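Local coordinates for erythrocyte membrane protein 1 (Plasmodium falciparum, PDB 6S8T) that probably binds host cell-surface receptors, the crystallised part being an ICAM-1-binding DBLbeta domain of this parasite adhesin, at residues I156-K161 with S177-V182; Q265-K269 with Y280-G284; G419-Q423 with Q433-C437. All blocks are in the same frame, centred on the assembly; numbering follows the deposited sequence.

In the fold
The three contacts illustrate how a DBL domain whose regular structure is almost all helix is held together by several unlike kinds of contact. Interaction 1 packs two consecutive long helices, interaction 2 folds a loop back onto the end of a third, and their centres lie about 13 Å apart. They touch directly: Val182 CG2 of the first meets Leu268 CD2 of the second at 3.8 Å, and Ile157 CD1 lies 3.6 Å from Glu267 O, so both belong to one packed region of the Duffy-binding fold. Interaction 3, between 419-423 and 433-437, stands apart, its centre about 24 Å from that of interaction 1 and about 30 Å from that of interaction 2.

Interaction 1 of 3, residues I156-K161 with S177-V182; sequences IIKRYK and SICRAV
Helices 156-161 and 177-182 run roughly antiparallel, their directions 138° apart and their axes 10.2 Å from each other at closest approach. They are consecutive helices of the Duffy-binding domain, packed through aliphatic groups and one tyrosine. Tyr160 has CG anti to its backbone N (chi1 -163°), which sends the ring across to the second helix, where Ile178 lies over one face. The nearest methylene, Ile178 CG1, sits 3.8 Å from the ring centroid and is displaced toward the rim near Tyr160 CD1: a CH-pi contact. At the far end of the same ring, Tyr160 OH donates a hydrogen bond of 2.8 Å to Ser177 OG. Ser177 OG is also hydrogen-bonded to Glu303, so phenol, serine hydroxyl and carboxylate form a short polar chain, its first two members buried. Further along, Ile157 CG1 meets Ile178 CG2 at 3.9 Å, these two side chains crossing at about a right angle. Ile156 uses its CG2 branch twice, against Ala181 CB at 3.9 Å and Val182 CG2 at 4.0 Å; the small alanine lets the isoleucine come close to the helix backbone. The parent helices are 137-163 and 172-194. Helix 293-319 packs against Tyr160 through Trp304 and Lys307, helix 246-268 against Ile157 and Val182, and on the second helix the Cys179-Cys278 disulfide ties in the loop that follows helix 246-268.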
# COMPACT_ATOMS: atom_id res chain seq x y z
N ILE A 156 0.97 13.53 -2.61
CA ILE A 156 -0.07 12.63 -3.09
C ILE A 156 -1.30 13.43 -3.52
O ILE A 156 -1.87 13.18 -4.59
CB ILE A 156 -0.43 11.59 -2.01
CG1 ILE A 156 0.66 10.53 -1.90
CG2 ILE A 156 -1.77 10.94 -2.32
CD1 ILE A 156 0.47 9.59 -0.71
N ILE A 157 -1.72 14.39 -2.71
CA ILE A 157 -2.91 15.17 -3.02
C ILE A 157 -2.71 15.96 -4.31
O ILE A 157 -3.58 15.96 -5.19
CB ILE A 157 -3.27 16.08 -1.83
CG1 ILE A 157 -3.63 15.22 -0.62
CG2 ILE A 157 -4.40 17.03 -2.21
CD1 ILE A 157 -3.89 16.01 0.65
N LYS A 158 -1.56 16.62 -4.46
CA LYS A 158 -1.34 17.47 -5.63
C LYS A 158 -1.13 16.64 -6.90
O LYS A 158 -1.67 16.98 -7.95
CB LYS A 158 -0.16 18.40 -5.39
CG LYS A 158 -0.37 19.41 -4.26
CD LYS A 158 0.83 20.33 -4.11
CE LYS A 158 0.65 21.30 -2.94
NZ LYS A 158 -0.57 22.15 -3.10
N ARG A 159 -0.35 15.57 -6.82
CA ARG A 159 -0.06 14.79 -8.02
C ARG A 159 -1.27 13.97 -8.47
O ARG A 159 -1.41 13.70 -9.67
CB ARG A 159 1.14 13.88 -7.81
CG ARG A 159 2.47 14.60 -7.84
CD ARG A 159 3.63 13.63 -7.84
NE ARG A 159 4.90 14.31 -8.07
CZ ARG A 159 5.42 14.55 -9.27
NH1 ARG A 159 6.58 15.18 -9.38
NH2 ARG A 159 4.77 14.16 -10.36
N TYR A 160 -2.13 13.56 -7.54
CA TYR A 160 -3.36 12.88 -7.93
C TYR A 160 -4.25 13.80 -8.75
O TYR A 160 -4.78 13.41 -9.80
CB TYR A 160 -4.10 12.37 -6.69
CG TYR A 160 -5.15 11.33 -6.98
CD1 TYR A 160 -6.37 11.67 -7.56
CD2 TYR A 160 -4.92 9.99 -6.68
CE1 TYR A 160 -7.33 10.71 -7.82
CE2 TYR A 160 -5.88 9.02 -6.93
CZ TYR A 160 -7.07 9.39 -7.51
OH TYR A 160 -8.02 8.42 -7.76
N LYS A 161 -4.43 15.04 -8.28
CA LYS A 161 -5.23 16.00 -9.03
C LYS A 161 -4.56 16.37 -10.35
O LYS A 161 -5.26 16.60 -11.35
CB LYS A 161 -5.49 17.24 -8.18
CG LYS A 161 -6.40 16.97 -6.98
CD LYS A 161 -6.82 18.26 -6.28
CE LYS A 161 -5.70 18.86 -5.47
NZ LYS A 161 -6.13 20.09 -4.75
N SER A 177 -10.76 8.19 -2.88
CA SER A 177 -9.58 7.53 -3.43
C SER A 177 -8.30 8.20 -2.97
O SER A 177 -7.29 7.53 -2.71
CB SER A 177 -9.68 7.52 -4.96
OG SER A 177 -8.61 6.78 -5.54
N ILE A 178 -8.30 9.54 -2.86
CA ILE A 178 -7.13 10.25 -2.36
C ILE A 178 -6.92 9.96 -0.87
O ILE A 178 -5.79 9.79 -0.42
CB ILE A 178 -7.27 11.77 -2.62
CG1 ILE A 178 -7.35 12.07 -4.11
CG2 ILE A 178 -6.12 12.53 -2.00
CD1 ILE A 178 -7.56 13.55 -4.43
N CYS A 179 -8.01 9.92 -0.10
CA CYS A 179 -7.89 9.60 1.32
C CYS A 179 -7.31 8.20 1.52
O CYS A 179 -6.48 7.99 2.42
CB CYS A 179 -9.26 9.73 2.00
SG CYS A 179 -9.90 11.45 2.12
N ARG A 180 -7.71 7.23 0.69
CA ARG A 180 -7.16 5.88 0.81
C ARG A 180 -5.67 5.85 0.48
O ARG A 180 -4.91 5.12 1.13
CB ARG A 180 -7.93 4.90 -0.09
CG ARG A 180 -9.29 4.46 0.45
CD ARG A 180 -9.86 3.28 -0.34
NE ARG A 180 -10.01 3.58 -1.76
CZ ARG A 180 -11.11 4.08 -2.31
NH1 ARG A 180 -11.15 4.32 -3.62
NH2 ARG A 180 -12.17 4.35 -1.56
N ALA A 181 -5.25 6.63 -0.52
CA ALA A 181 -3.84 6.64 -0.90
C ALA A 181 -2.96 7.18 0.22
O ALA A 181 -1.84 6.70 0.43
CB ALA A 181 -3.65 7.48 -2.17
N VAL A 182 -3.45 8.19 0.95
CA VAL A 182 -2.70 8.70 2.09
C VAL A 182 -2.66 7.67 3.22
O VAL A 182 -1.66 7.58 3.95
CB VAL A 182 -3.29 10.05 2.55
CG1 VAL A 182 -2.55 10.60 3.76
CG2 VAL A 182 -3.26 11.07 1.41

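Interaction 2 of 3, residues Q265-K269 with Y280-G284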
# COMPACT_ATOMS: atom_id res chain seq x y z
N GLN A 265 -2.31 14.59 8.79
CA GLN A 265 -3.60 15.27 8.92
C GLN A 265 -3.51 16.75 8.58
O GLN A 265 -4.54 17.37 8.29
CB GLN A 265 -4.16 15.10 10.33
CG GLN A 265 -4.66 13.70 10.65
CD GLN A 265 -5.24 13.59 12.05
OE1 GLN A 265 -4.75 14.21 12.99
NE2 GLN A 265 -6.30 12.80 12.19
N CYS A 266 -2.31 17.34 8.62
CA CYS A 266 -2.16 18.75 8.27
C CYS A 266 -2.61 19.02 6.85
O CYS A 266 -3.14 20.10 6.55
CB CYS A 266 -0.71 19.20 8.45
SG CYS A 266 -0.08 19.13 10.14
N GLU A 267 -2.41 18.06 5.95
CA GLU A 267 -2.76 18.22 4.54
C GLU A 267 -4.14 17.69 4.22
O GLU A 267 -4.83 18.25 3.35
CB GLU A 267 -1.71 17.52 3.67
CG GLU A 267 -0.27 17.90 3.99
CD GLU A 267 0.04 19.35 3.67
OE1 GLU A 267 -0.63 19.93 2.78
OE2 GLU A 267 0.96 19.92 4.31
N LEU A 268 -4.58 16.62 4.90
CA LEU A 268 -5.88 16.03 4.61
C LEU A 268 -7.03 16.97 4.96
O LEU A 268 -8.11 16.87 4.36
CB LEU A 268 -6.04 14.71 5.36
CG LEU A 268 -5.23 13.52 4.83
CD1 LEU A 268 -5.38 12.32 5.76
CD2 LEU A 268 -5.65 13.16 3.42
N LYS A 269 -6.84 17.87 5.93
CA LYS A 269 -7.90 18.78 6.33
C LYS A 269 -8.31 19.76 5.24
O LYS A 269 -9.36 20.39 5.37
CB LYS A 269 -7.49 19.55 7.59
CG LYS A 269 -7.43 18.70 8.85
CD LYS A 269 -7.16 19.56 10.08
CE LYS A 269 -7.14 18.72 11.35
NZ LYS A 269 -6.93 19.57 12.55
N TYR A 280 -10.96 9.66 9.05
CA TYR A 280 -9.80 9.82 9.92
C TYR A 280 -9.05 11.13 9.67
O TYR A 280 -7.98 11.34 10.25
CB TYR A 280 -8.83 8.64 9.76
CG TYR A 280 -9.38 7.31 10.20
CD1 TYR A 280 -9.63 7.05 11.54
CD2 TYR A 280 -9.63 6.30 9.28
CE1 TYR A 280 -10.13 5.83 11.95
CE2 TYR A 280 -10.13 5.07 9.68
CZ TYR A 280 -10.38 4.84 11.02
OH TYR A 280 -10.88 3.62 11.42
N ASN A 281 -9.60 12.01 8.83
CA ASN A 281 -8.86 13.21 8.44
C ASN A 281 -8.69 14.19 9.59
O ASN A 281 -7.66 14.85 9.69
CB ASN A 281 -9.54 13.89 7.25
CG ASN A 281 -9.43 13.08 5.97
OD1 ASN A 281 -8.95 11.95 5.98
ND2 ASN A 281 -9.89 13.66 4.87
N SER A 282 -9.68 14.30 10.48
CA SER A 282 -9.61 15.23 11.59
C SER A 282 -9.64 14.58 12.97
O SER A 282 -9.29 15.24 13.95
CB SER A 282 -10.75 16.26 11.52
OG SER A 282 -12.01 15.64 11.70
N ARG A 283 -10.06 13.31 13.08
CA ARG A 283 -10.15 12.63 14.36
C ARG A 283 -9.73 11.18 14.19
O ARG A 283 -10.16 10.51 13.24
CB ARG A 283 -11.57 12.69 14.93
CG ARG A 283 -12.06 14.08 15.33
CD ARG A 283 -11.33 14.62 16.55
NE ARG A 283 -11.97 15.83 17.06
CZ ARG A 283 -11.69 17.06 16.63
NH1 ARG A 283 -10.78 17.24 15.68
NH2 ARG A 283 -12.31 18.10 17.15
N GLY A 284 -8.90 10.69 15.12
CA GLY A 284 -8.55 9.28 15.16
C GLY A 284 -7.30 8.94 14.38
O GLY A 284 -6.65 9.78 13.74
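Gln265 and Leu268, near the end of helix 246-268, meet the backbone of loop 280-284 and the side chain of Asn281, in a mixed polar and apolar contact by which the chain returns to the helix it has just left. One hydrogen bond of an amide to a main-chain carbonyl is its polar centre: Gln265 NE2 reaches Tyr280 O at 3.0 Å, with an N-H...O angle of 159°. The carbonyl oxygen lies in the plane of the glutamine amide, while the donor is tilted 25° from the carbonyl plane. Beyond CG the glutamine chain is extended (chi2 -178°), which carries the amide from the helix surface to the loop; on the way its CG passes 3.4 Å from Asn281 O. Tyr280 O also receives a hydrogen bond from Trp261 NE1 of the same helix, so two side chains hold one loop carbonyl in place. Asn281 brings the other half of the contact. The Asn281 and Leu268 side chains cross at about a right angle, with Leu268 CD1 3.6 Å from Asn281 OD1 and Leu268 CB 3.8 Å from Asn281 CG, so the leucine offers an apolar surface to a polar group. Toward the outside, the aliphatic part of Lys269 continues the covering, CG lying 3.9 Å from Asn281 O and CE 4.4 Å from Ser282 CB. The region lies beside helix 172-194, which touches both sides of the contact: Val182 packs on Leu268, Cys179 on Asn281 and Arg183 on Tyr280. At the helix end, the Cys266-Cys61 disulfide adds a covalent link to a segment much earlier in the chain.

Interaction 3 of 3, residues G419-Q423 with Q433-C437; sequences GYIHQ and QTQFC
His422 and Phe436 stand nearly perpendicular, their ring planes at 78° and their centroids 6.0 Å apart, in an offset edge-to-face pair with the phenylalanine edge directed toward the imidazole face. A short helix late in the domain, represented by 419-423, thus holds the loop that follows it, 433-437, through two rings and an isoleucine; the Cys2-Cys437 disulfide ties that loop to the start of the chain. The histidine is also engaged through its edge. Its NE2 accepts a hydrogen bond from Phe436 N at 3.1 Å, and the bond is almost straight, with an N-H...N angle of 177°. The donor lies near the imidazole plane, 12° out of it, so the bond uses the ring edge rather than a face. Next to NE2, the ring carbon His422 CE1 comes within 3.2 Å of Thr434 O, also close to the ring plane. Phe436 points its side chain back at the helix, and Ile421 covers one face of its ring: Ile421 CG2 sits over the centre at 4.2 Å from the centroid, a CH-pi contact. Trp358 of helix 335-372 meets the phenylalanine edge-to-face and touches Ile421 as well, while Val427 and Ala418 also touch the Phe436 side chain. Backbone hydrogen bonds tie Gln435 to Asn452 and Thr454. Because NE2 accepts the backbone N-H, the imidazole is probably neutral, with its proton on ND1. The nearly straight bond, close to the ring plane, helps fix the rotation of the ring, and the apolar packing of Phe436 secures the same residue by its side chain.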
# COMPACT_ATOMS: atom_id res chain seq x y z
N GLY A 419 -12.34 -13.44 -3.59
CA GLY A 419 -13.28 -13.24 -2.50
C GLY A 419 -12.86 -12.12 -1.57
O GLY A 419 -13.69 -11.34 -1.11
N TYR A 420 -11.55 -12.03 -1.28
CA TYR A 420 -11.05 -10.94 -0.45
C TYR A 420 -11.34 -9.58 -1.09
O TYR A 420 -11.73 -8.63 -0.40
CB TYR A 420 -9.55 -11.11 -0.20
CG TYR A 420 -9.00 -10.20 0.89
CD1 TYR A 420 -8.70 -8.86 0.62
CD2 TYR A 420 -8.79 -10.68 2.18
CE1 TYR A 420 -8.20 -8.03 1.62
CE2 TYR A 420 -8.29 -9.86 3.17
CZ TYR A 420 -8.00 -8.54 2.89
OH TYR A 420 -7.51 -7.74 3.89
N ILE A 421 -11.14 -9.47 -2.41
CA ILE A 421 -11.38 -8.20 -3.09
C ILE A 421 -12.85 -7.81 -2.99
O ILE A 421 -13.18 -6.65 -2.70
CB ILE A 421 -10.92 -8.29 -4.56
CG1 ILE A 421 -9.39 -8.37 -4.65
CG2 ILE A 421 -11.44 -7.10 -5.37
CD1 ILE A 421 -8.67 -7.18 -4.05
N HIS A 422 -13.75 -8.76 -3.22
CA HIS A 422 -15.17 -8.43 -3.15
C HIS A 422 -15.65 -8.16 -1.73
O HIS A 422 -16.73 -7.59 -1.55
CB HIS A 422 -16.00 -9.55 -3.79
CG HIS A 422 -15.91 -9.58 -5.29
ND1 HIS A 422 -16.47 -8.60 -6.08
CD2 HIS A 422 -15.33 -10.46 -6.13
CE1 HIS A 422 -16.23 -8.88 -7.35
NE2 HIS A 422 -15.54 -10.01 -7.41
N GLN A 423 -14.87 -8.55 -0.71
CA GLN A 423 -15.22 -8.27 0.67
C GLN A 423 -14.64 -6.95 1.17
O GLN A 423 -15.32 -6.22 1.91
CB GLN A 423 -14.74 -9.40 1.58
CG GLN A 423 -15.57 -10.67 1.49
CD GLN A 423 -16.95 -10.52 2.11
OE1 GLN A 423 -17.96 -10.76 1.46
NE2 GLN A 423 -16.99 -10.13 3.38
N GLN A 433 -17.52 -5.37 -16.41
CA GLN A 433 -16.63 -6.48 -16.07
C GLN A 433 -16.17 -6.26 -14.63
O GLN A 433 -15.12 -5.65 -14.39
CB GLN A 433 -15.46 -6.55 -17.05
CG GLN A 433 -15.85 -6.36 -18.51
CD GLN A 433 -16.83 -7.41 -19.00
OE1 GLN A 433 -17.74 -7.12 -19.78
NE2 GLN A 433 -16.64 -8.65 -18.56
N THR A 434 -16.95 -6.78 -13.68
CA THR A 434 -16.75 -6.48 -12.27
C THR A 434 -16.43 -7.69 -11.41
O THR A 434 -15.96 -7.51 -10.28
CB THR A 434 -18.00 -5.79 -11.70
OG1 THR A 434 -19.12 -6.69 -11.77
CG2 THR A 434 -18.33 -4.53 -12.48
N GLN A 435 -16.65 -8.91 -11.90
CA GLN A 435 -16.45 -10.11 -11.10
C GLN A 435 -15.02 -10.61 -11.27
O GLN A 435 -14.61 -10.96 -12.39
CB GLN A 435 -17.46 -11.19 -11.51
CG GLN A 435 -17.37 -12.47 -10.70
CD GLN A 435 -18.45 -13.46 -11.06
OE1 GLN A 435 -19.61 -13.09 -11.22
NE2 GLN A 435 -18.08 -14.72 -11.19
N PHE A 436 -14.27 -10.66 -10.17
CA PHE A 436 -12.86 -11.05 -10.22
C PHE A 436 -12.65 -12.56 -10.22
O PHE A 436 -11.51 -13.01 -10.38
CB PHE A 436 -12.11 -10.42 -9.04
CG PHE A 436 -11.61 -9.02 -9.31
CD1 PHE A 436 -12.50 -7.96 -9.38
CD2 PHE A 436 -10.26 -8.77 -9.50
CE1 PHE A 436 -12.05 -6.68 -9.64
CE2 PHE A 436 -9.81 -7.49 -9.75
CZ PHE A 436 -10.70 -6.44 -9.82
N CYS A 437 -13.71 -13.36 -10.05
CA CYS A 437 -13.62 -14.81 -10.19
C CYS A 437 -14.32 -15.25 -11.47
O CYS A 437 -15.26 -14.60 -11.94
CB CYS A 437 -14.25 -15.52 -8.99
SG CYS A 437 -15.98 -15.12 -8.68